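Local coordinates for protein metallo-beta-lactamase (Simiduia agarivorans, PDB 6MFI) that is a zinc-dependent metallo-beta-lactamase of the B3 subclass, which probably hydrolyses beta-lactam antibiotics at a site holding two zinc ions, at residues Ala128-Ser133 / Pro159-Gly164; Cys37-Ala42 / Gln258-Leu263. All blocks are in the same frame, centred on the assembly; numbering follows the deposited sequence.

Interaction 1. Residues Ala128-Ser133 / Pro159-Gly164; sequences ATLYAS and PVARVG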
# COMPACT_ATOMS: atom_id res chain seq x y z
N ALA A 128 11.84 13.83 1.65
CA ALA A 128 10.54 13.77 2.32
C ALA A 128 10.69 13.21 3.73
O ALA A 128 11.65 12.52 4.06
CB ALA A 128 9.57 12.90 1.52
N THR A 129 9.72 13.54 4.58
CA THR A 129 9.64 12.97 5.91
C THR A 129 8.77 11.72 5.86
O THR A 129 7.68 11.74 5.29
CB THR A 129 9.08 13.97 6.92
OG1 THR A 129 8.10 13.33 7.75
CG2 THR A 129 8.43 15.15 6.21
N LEU A 130 9.27 10.64 6.45
CA LEU A 130 8.61 9.34 6.38
C LEU A 130 7.79 9.12 7.65
O LEU A 130 8.34 9.14 8.76
CB LEU A 130 9.64 8.23 6.21
CG LEU A 130 9.19 6.78 6.39
CD1 LEU A 130 8.10 6.42 5.39
CD2 LEU A 130 10.39 5.86 6.23
N TYR A 131 6.49 8.92 7.48
CA TYR A 131 5.58 8.63 8.58
C TYR A 131 5.28 7.14 8.60
O TYR A 131 5.05 6.53 7.56
CB TYR A 131 4.28 9.42 8.45
CG TYR A 131 4.44 10.91 8.65
CD1 TYR A 131 4.84 11.73 7.60
CD2 TYR A 131 4.17 11.51 9.88
CE1 TYR A 131 4.98 13.10 7.77
CE2 TYR A 131 4.31 12.87 10.06
CZ TYR A 131 4.71 13.66 9.00
OH TYR A 131 4.85 15.02 9.17
N ALA A 132 5.28 6.55 9.80
CA ALA A 132 5.10 5.12 9.93
C ALA A 132 4.45 4.80 11.27
O ALA A 132 4.65 5.51 12.26
CB ALA A 132 6.42 4.37 9.80
N SER A 133 3.68 3.71 11.29
CA SER A 133 3.13 3.20 12.54
C SER A 133 4.27 2.74 13.44
O SER A 133 5.38 2.46 12.97
CB SER A 133 2.16 2.05 12.26
OG SER A 133 2.82 0.98 11.61
N PRO A 159 17.88 -1.42 3.33
CA PRO A 159 18.52 -0.26 3.97
C PRO A 159 17.59 0.44 4.95
O PRO A 159 16.39 0.58 4.70
CB PRO A 159 18.89 0.64 2.80
CG PRO A 159 19.04 -0.29 1.65
CD PRO A 159 18.03 -1.37 1.86
N VAL A 160 18.15 0.87 6.08
CA VAL A 160 17.36 1.52 7.11
C VAL A 160 16.93 2.91 6.64
O VAL A 160 17.65 3.59 5.89
CB VAL A 160 18.14 1.60 8.44
CG1 VAL A 160 18.68 0.23 8.81
CG2 VAL A 160 19.28 2.61 8.34
N ALA A 161 15.75 3.33 7.08
CA ALA A 161 15.18 4.60 6.69
C ALA A 161 14.98 5.48 7.92
O ALA A 161 14.99 5.01 9.06
CB ALA A 161 13.84 4.42 5.96
N ARG A 162 14.81 6.78 7.67
CA ARG A 162 14.63 7.77 8.73
C ARG A 162 13.15 8.09 8.86
O ARG A 162 12.55 8.70 7.97
CB ARG A 162 15.44 9.03 8.43
CG ARG A 162 16.93 8.80 8.27
CD ARG A 162 17.61 9.99 7.62
NE ARG A 162 17.53 11.19 8.45
CZ ARG A 162 17.89 12.40 8.06
NH1 ARG A 162 18.37 12.59 6.83
NH2 ARG A 162 17.79 13.43 8.88
N VAL A 163 12.56 7.67 9.98
CA VAL A 163 11.15 7.94 10.26
C VAL A 163 11.05 9.23 11.06
O VAL A 163 11.68 9.37 12.11
CB VAL A 163 10.51 6.76 11.02
CG1 VAL A 163 9.09 7.10 11.42
CG2 VAL A 163 10.55 5.50 10.17
N GLY A 164 10.25 10.17 10.56
CA GLY A 164 10.14 11.47 11.20
C GLY A 164 8.88 11.65 12.02
O GLY A 164 8.77 12.61 12.79
O HOH W 1 11.51 11.03 7.82
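The flat group that matters between Leu130 and Gly164 is the peptide carbonyl of Leu130. Gly164 N reaches its oxygen tilted 17° from the carbonyl plane, and the 2.8 Å hydrogen bond from Gly164 N to Leu130 O is reasonably straight, at 154°. Val163 adds a CA-H...O contact to the same oxygen, its CA lying 3.4 Å from Leu130 O. This is the frayed start of an edge strand in the metallo-beta-lactamase alpha-beta/beta-alpha fold, where strand 163-166 borders the seven-stranded sheet beside strand 129-132.

The worked example illustrates how one bond of a strand pair can be replaced by a water while its neighbours stay direct. The touching parts run at nearly a right angle, and a single water stands between Leu130 N and Arg162 O, where a direct bond would be expected in regular parallel pairing. It accepts from Leu130 N at 2.7 Å and donates to Arg162 O, so both backbone groups are satisfied. Further along, backbone bonds of Ala132 with Gly165 and Val167 continue the pairing.

Apolar side chains pack alongside this polar seam. Leu130 holds CG opposite its own amide nitrogen (chi1 168°), which carries the CD2 branch out to the methyl of Ala161, 3.7 Å from Leu130 CD2 to Ala161 CB. Of the Val163 branches, CG2 faces Leu130 CD2, while CG1 lies against the backbone, 3.4 Å from Leu130 O. Helix 134-142 covers this patch through Ala137 and Met140, and helix 119-126 bounds it through Met119 and Ala120. The contact thus joins the sheet edge to two helices, and the side chain of Ala132 lies about 10 Å from that of zinc ligand His110. Val163 CG1 also reaches Ala132 CB, at 4.1 Å.

Interaction 2. Residues Cys37-Ala42 / Gln258-Leu263; sequences CADWDA and QMRQRL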
# COMPACT_ATOMS: atom_id res chain seq x y z
N CYS A 37 1.75 -4.74 -18.29
CA CYS A 37 1.83 -5.48 -17.04
C CYS A 37 0.77 -6.58 -17.01
O CYS A 37 -0.34 -6.40 -17.51
CB CYS A 37 1.66 -4.55 -15.84
SG CYS A 37 2.84 -3.18 -15.80
N ALA A 38 1.12 -7.71 -16.40
CA ALA A 38 0.25 -8.86 -16.30
C ALA A 38 -0.23 -9.03 -14.86
O ALA A 38 0.16 -8.30 -13.95
CB ALA A 38 0.97 -10.12 -16.79
N ASP A 39 -1.10 -10.02 -14.66
CA ASP A 39 -1.61 -10.32 -13.33
C ASP A 39 -0.53 -11.03 -12.51
O ASP A 39 0.11 -11.97 -12.99
CB ASP A 39 -2.86 -11.19 -13.42
CG ASP A 39 -4.13 -10.37 -13.54
OD1 ASP A 39 -4.24 -9.34 -12.84
OD2 ASP A 39 -5.02 -10.75 -14.33
N TRP A 40 -0.34 -10.56 -11.28
CA TRP A 40 0.66 -11.12 -10.37
C TRP A 40 2.05 -11.11 -11.01
O TRP A 40 2.77 -12.11 -11.03
CB TRP A 40 0.28 -12.53 -9.92
CG TRP A 40 -1.03 -12.59 -9.19
CD1 TRP A 40 -2.17 -13.22 -9.61
CD2 TRP A 40 -1.33 -12.02 -7.91
NE1 TRP A 40 -3.16 -13.06 -8.68
CE2 TRP A 40 -2.67 -12.34 -7.62
CE3 TRP A 40 -0.60 -11.28 -6.98
CZ2 TRP A 40 -3.30 -11.93 -6.44
CZ3 TRP A 40 -1.22 -10.88 -5.82
CH2 TRP A 40 -2.55 -11.20 -5.56
N ASP A 41 2.42 -9.95 -11.55
CA ASP A 41 3.68 -9.81 -12.25
C ASP A 41 4.85 -9.77 -11.26
O ASP A 41 4.66 -9.74 -10.03
CB ASP A 41 3.68 -8.55 -13.11
CG ASP A 41 4.23 -8.79 -14.50
OD1 ASP A 41 5.10 -9.67 -14.65
OD2 ASP A 41 3.78 -8.11 -15.45
N ALA A 42 6.06 -9.78 -11.80
CA ALA A 42 7.25 -9.70 -10.97
C ALA A 42 7.28 -8.38 -10.20
O ALA A 42 6.82 -7.34 -10.69
CB ALA A 42 8.51 -9.85 -11.82
N GLN A 258 -7.90 -7.00 -8.24
CA GLN A 258 -8.18 -7.17 -9.67
C GLN A 258 -8.07 -5.84 -10.41
O GLN A 258 -8.89 -5.51 -11.27
CB GLN A 258 -9.56 -7.80 -9.88
CG GLN A 258 -9.75 -9.13 -9.15
CD GLN A 258 -10.94 -9.92 -9.67
OE1 GLN A 258 -11.28 -9.85 -10.85
NE2 GLN A 258 -11.57 -10.68 -8.78
N MET A 259 -7.03 -5.07 -10.06
CA MET A 259 -6.84 -3.76 -10.68
C MET A 259 -6.65 -3.87 -12.18
O MET A 259 -7.16 -3.03 -12.94
CB MET A 259 -5.64 -3.06 -10.04
CG MET A 259 -5.60 -1.56 -10.28
SD MET A 259 -4.19 -0.78 -9.48
CE MET A 259 -2.94 -1.01 -10.73
N ARG A 260 -5.93 -4.90 -12.64
CA ARG A 260 -5.71 -5.06 -14.07
C ARG A 260 -7.01 -5.41 -14.79
O ARG A 260 -7.28 -4.90 -15.88
CB ARG A 260 -4.66 -6.14 -14.33
CG ARG A 260 -4.25 -6.25 -15.78
CD ARG A 260 -3.36 -7.46 -16.02
NE ARG A 260 -2.89 -7.51 -17.40
CZ ARG A 260 -3.59 -8.02 -18.41
NH1 ARG A 260 -4.80 -8.52 -18.20
NH2 ARG A 260 -3.08 -8.03 -19.63
N GLN A 261 -7.83 -6.28 -14.19
CA GLN A 261 -9.10 -6.63 -14.81
C GLN A 261 -10.06 -5.44 -14.83
O GLN A 261 -10.75 -5.21 -15.82
CB GLN A 261 -9.74 -7.82 -14.09
CG GLN A 261 -8.87 -9.07 -14.09
CD GLN A 261 -8.02 -9.19 -12.84
OE1 GLN A 261 -7.09 -8.42 -12.62
NE2 GLN A 261 -8.34 -10.18 -12.00
N ARG A 262 -10.10 -4.67 -13.73
CA ARG A 262 -10.95 -3.49 -13.70
C ARG A 262 -10.49 -2.45 -14.72
O ARG A 262 -11.32 -1.74 -15.31
CB ARG A 262 -10.96 -2.88 -12.30
CG ARG A 262 -11.63 -3.75 -11.25
CD ARG A 262 -11.60 -3.08 -9.88
NE ARG A 262 -10.25 -3.00 -9.34
CZ ARG A 262 -9.85 -2.10 -8.45
NH1 ARG A 262 -10.71 -1.19 -7.99
NH2 ARG A 262 -8.60 -2.10 -8.02
N LEU A 263 -9.18 -2.34 -14.95
CA LEU A 263 -8.68 -1.41 -15.94
C LEU A 263 -9.02 -1.87 -17.36
O LEU A 263 -9.35 -1.04 -18.22
CB LEU A 263 -7.16 -1.24 -15.79
CG LEU A 263 -6.66 -0.31 -14.68
CD1 LEU A 263 -5.14 -0.29 -14.66
CD2 LEU A 263 -7.22 1.09 -14.86
O HOH W 2 0.33 -8.06 -19.92
O HOH W 3 -6.36 -8.99 -16.19
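Arg260 and Gln261, in the first turn of helix 259-265, meet Cys37 and Asp39 of the loop that leaves helix 30-36. It is a surface contact between loop and helix in the metallo-beta-lactamase fold, just past the helix N-cap. Gln258 occupies that N-cap position, and its carbonyl starts the helical bonding by accepting Arg262 N at 2.9 Å. Met259 takes no part in the contact; its side chain packs on Pro254 and Phe50.

Arg260 carries most of the contact. Its side chain is extended from CG to NE, with CG anti to the backbone N (chi1 -173°), and so spans the gap to the loop. There NE donates to Cys37 O at 2.8 Å, nearly straight, at 165°. NE meets a lone pair of Cys37 O in the carbonyl plane, and that oxygen lies in the guanidinium plane. Cys37 is itself tied by a disulfide to Cys62, which probably restrains the acceptor. The Asp39 carboxylate stands 64° from the guanidinium plane and makes no direct salt bridge with it. A water mediates instead, accepting from Arg260 NH1 at 2.6 Å and donating to Asp39 OD2 at 2.9 Å. The remaining nitrogen, NH2, reaches Val34 O weakly.

Gln261, bent at its second torsion, brings OE1 to 3.0 Å from Asp39 OD1. These are two acceptors as modelled, so the approach is no hydrogen bond; Asp39 OD1 is hydrogen-bonded to Ser255 OG, which also accepts from Trp40 N. The example shows how one aspartate can be held by a serine directly and linked to the nearby arginine through a water. Arg262 and Leu263 do not touch the loop; Arg262 NH2 bonds Leu249 O, and Leu263 packs on Val34 and Phe50. Asp39 OD1 also rests 3.6 Å from Arg260 CB.

In the fold
Following the chain from its N terminus, helix 30-36 leads into 37-42, the first half of interaction 2, which stays open until 258-263 arrives 216 residues later. Within that span the chain builds all the strands of both sheets and passes through interaction 1, which closes a much shorter loop: only 25 residues, helix 134-142 among them, separate 128-133 from 159-164. The two closures therefore nest and do not cross. The centres of interaction 1 and interaction 2 are about 29 Å apart, on opposite sides of the chain's centre, and the two do not touch. Interaction 1 joins the outermost strand 163-166 to its neighbour 129-132; interaction 2 ties the N-terminal helix and loop to late helix 259-265.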